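Local coordinates for putative flagella-related protein H (Methanocaldococcus jannaschii DSM 2661, PDB 4WIA) that probably binds ATP and magnesium as a KaiC-like P-loop ATPase and serves as an accessory component of the archaellum, the archaeal flagellum, at residues V140-L145 with L173-T178. Residues are numbered along the deposited sequence; the frame is centred on the assembly and turned at random.
Sequences VNVDDL and LTIIRT
The backbones of 140-145 and 173-178 come nearest where the CA atoms of D143 and I175 lie 7.3 Å apart, bringing the first turn of helix 142-153 against the middle of helix 170-179. Both helices belong to the KaiC-like P-loop NTPase fold, in which strand 158-163 of the central sheet links them. V142 supplies the apolar part of the contact. Its CG1, turned anti to the backbone N (chi1 -178°), reaches I176 CG1 at 3.8 Å and I175 CG2 at 4.0 Å, the V142 and I176 side chains crossing at about a right angle. V142 also touches I133 of helix 129-134, and I176 rests on I31 of strand 29-33, so the buried V142-I176 pair lies between that helix and that strand. Toward the surface, the carboxylate of D143 lies across I175: OD1 is 3.4 Å from CG2 and 3.9 Å from CD1, a polar oxygen laid against methyl groups. With CG1 beside its own backbone N, I175 offers both branches to this oxygen, while CG2 alone also meets V142. Cutting I175 back to an alanine would take away CG2 and CD1, and is likely to leave a gap beside V142 CG1 and the D143 carboxylate without the methyls it lies against. On the far side of helix 170-179, R177 pairs with E170 and E33, tying that helix to the end of strand 29-33, which leads into the probable Walker A loop. The start of helix 142-153 is fixed by a capping box: N141 N donates to D144 OD2 at 168°, and D144 N returns a bond to N141 OD1 of 3.2 Å, its donor tilted 22° from the amide carbonyl plane.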
loop_
_atom_site.group_PDB
_atom_site.type_symbol
_atom_site.label_atom_id
_atom_site.label_comp_id
_atom_site.label_asym_id
_atom_site.label_seq_id
_atom_site.Cartn_x
_atom_site.Cartn_y
_atom_site.Cartn_z
ATOM N N VAL A 140 16.181 36.183 14.363
ATOM C CA VAL A 140 16.438 34.790 14.066
ATOM C C VAL A 140 17.314 34.758 12.822
ATOM O O VAL A 140 16.951 35.341 11.784
ATOM C CB VAL A 140 15.150 33.978 13.797
ATOM C CG1 VAL A 140 15.496 32.517 13.498
ATOM C CG2 VAL A 140 14.195 34.077 14.971
ATOM N N ASN A 141 18.448 34.068 12.921
ATOM C CA ASN A 141 19.318 33.816 11.758
ATOM C C ASN A 141 19.336 32.331 11.307
ATOM O O ASN A 141 18.691 31.449 11.903
ATOM C CB ASN A 141 20.728 34.393 12.005
ATOM C CG ASN A 141 21.555 33.596 13.006
ATOM O OD1 ASN A 141 21.572 32.374 13.015
ATOM N ND2 ASN A 141 22.297 34.313 13.827
ATOM N N VAL A 142 20.056 32.086 10.221
ATOM C CA VAL A 142 20.080 30.779 9.537
ATOM C C VAL A 142 20.647 29.666 10.393
ATOM O O VAL A 142 20.104 28.578 10.403
ATOM C CB VAL A 142 20.825 30.879 8.177
ATOM C CG1 VAL A 142 20.826 29.538 7.425
ATOM C CG2 VAL A 142 20.110 31.916 7.338
ATOM N N ASP A 143 21.727 29.938 11.112
ATOM C CA ASP A 143 22.317 28.957 12.022
ATOM C C ASP A 143 21.280 28.474 13.043
ATOM O O ASP A 143 21.278 27.304 13.433
ATOM C CB ASP A 143 23.512 29.582 12.753
ATOM C CG ASP A 143 24.625 29.959 11.814
ATOM O OD1 ASP A 143 25.082 29.100 11.030
ATOM O OD2 ASP A 143 25.057 31.120 11.845
ATOM N N ASP A 144 20.435 29.411 13.498
ATOM C CA ASP A 144 19.379 29.097 14.479
ATOM C C ASP A 144 18.350 28.210 13.835
ATOM O O ASP A 144 17.864 27.255 14.428
ATOM C CB ASP A 144 18.649 30.349 14.961
ATOM C CG ASP A 144 19.563 31.342 15.698
ATOM O OD1 ASP A 144 20.455 30.935 16.467
ATOM O OD2 ASP A 144 19.347 32.549 15.514
ATOM N N LEU A 145 17.971 28.570 12.626
ATOM C CA LEU A 145 16.987 27.789 11.925
ATOM C C LEU A 145 17.509 26.382 11.657
ATOM O O LEU A 145 16.792 25.397 11.861
ATOM C CB LEU A 145 16.622 28.464 10.610
ATOM C CG LEU A 145 15.550 27.756 9.792
ATOM C CD1 LEU A 145 14.189 27.845 10.472
ATOM C CD2 LEU A 145 15.547 28.366 8.403
ATOM N N LEU A 173 23.887 30.526 1.830
ATOM C CA LEU A 173 23.678 29.266 1.094
ATOM C C LEU A 173 24.661 28.201 1.567
ATOM O O LEU A 173 24.262 27.071 1.821
ATOM C CB LEU A 173 23.820 29.512 -0.415
ATOM C CG LEU A 173 22.732 30.379 -1.068
ATOM C CD1 LEU A 173 23.118 30.835 -2.485
ATOM C CD2 LEU A 173 21.395 29.684 -1.048
ATOM N N THR A 174 25.940 28.567 1.668
ATOM C CA THR A 174 26.981 27.667 2.180
ATOM C C THR A 174 26.604 27.018 3.514
ATOM O O THR A 174 26.925 25.860 3.747
ATOM C CB THR A 174 28.279 28.438 2.373
ATOM O OG1 THR A 174 28.776 28.904 1.106
ATOM C CG2 THR A 174 29.333 27.569 3.029
ATOM N N ILE A 175 25.908 27.753 4.380
ATOM C CA ILE A 175 25.536 27.239 5.699
ATOM C C ILE A 175 24.469 26.210 5.565
ATOM O O ILE A 175 24.474 25.182 6.229
ATOM C CB ILE A 175 25.050 28.384 6.653
ATOM C CG1 ILE A 175 26.221 29.301 6.994
ATOM C CG2 ILE A 175 24.430 27.820 7.931
ATOM C CD1 ILE A 175 25.798 30.645 7.536
ATOM N N ILE A 176 23.498 26.514 4.723
ATOM C CA ILE A 176 22.391 25.591 4.512
ATOM C C ILE A 176 22.956 24.304 3.945
ATOM O O ILE A 176 22.574 23.212 4.352
ATOM C CB ILE A 176 21.328 26.214 3.577
ATOM C CG1 ILE A 176 20.678 27.418 4.284
ATOM C CG2 ILE A 176 20.266 25.192 3.188
ATOM C CD1 ILE A 176 19.817 28.276 3.372
ATOM N N ARG A 177 23.853 24.445 2.979
ATOM C CA ARG A 177 24.401 23.270 2.268
ATOM C C ARG A 177 25.152 22.403 3.247
ATOM O O ARG A 177 25.063 21.187 3.189
ATOM C CB ARG A 177 25.351 23.688 1.138
ATOM C CG ARG A 177 24.707 24.339 -0.068
ATOM C CD ARG A 177 25.805 24.953 -0.904
ATOM N NE ARG A 177 25.389 25.757 -2.059
ATOM C CZ ARG A 177 25.794 27.014 -2.358
ATOM N NH1 ARG A 177 25.352 27.619 -3.462
ATOM N NH2 ARG A 177 26.627 27.681 -1.593
ATOM N N THR A 178 25.931 23.032 4.133
ATOM C CA THR A 178 26.628 22.282 5.175
ATOM C C THR A 178 25.655 21.516 6.080
ATOM O O THR A 178 25.888 20.374 6.456
ATOM C CB THR A 178 27.557 23.211 5.994
ATOM O OG1 THR A 178 28.616 23.649 5.134
ATOM C CG2 THR A 178 28.178 22.480 7.192
#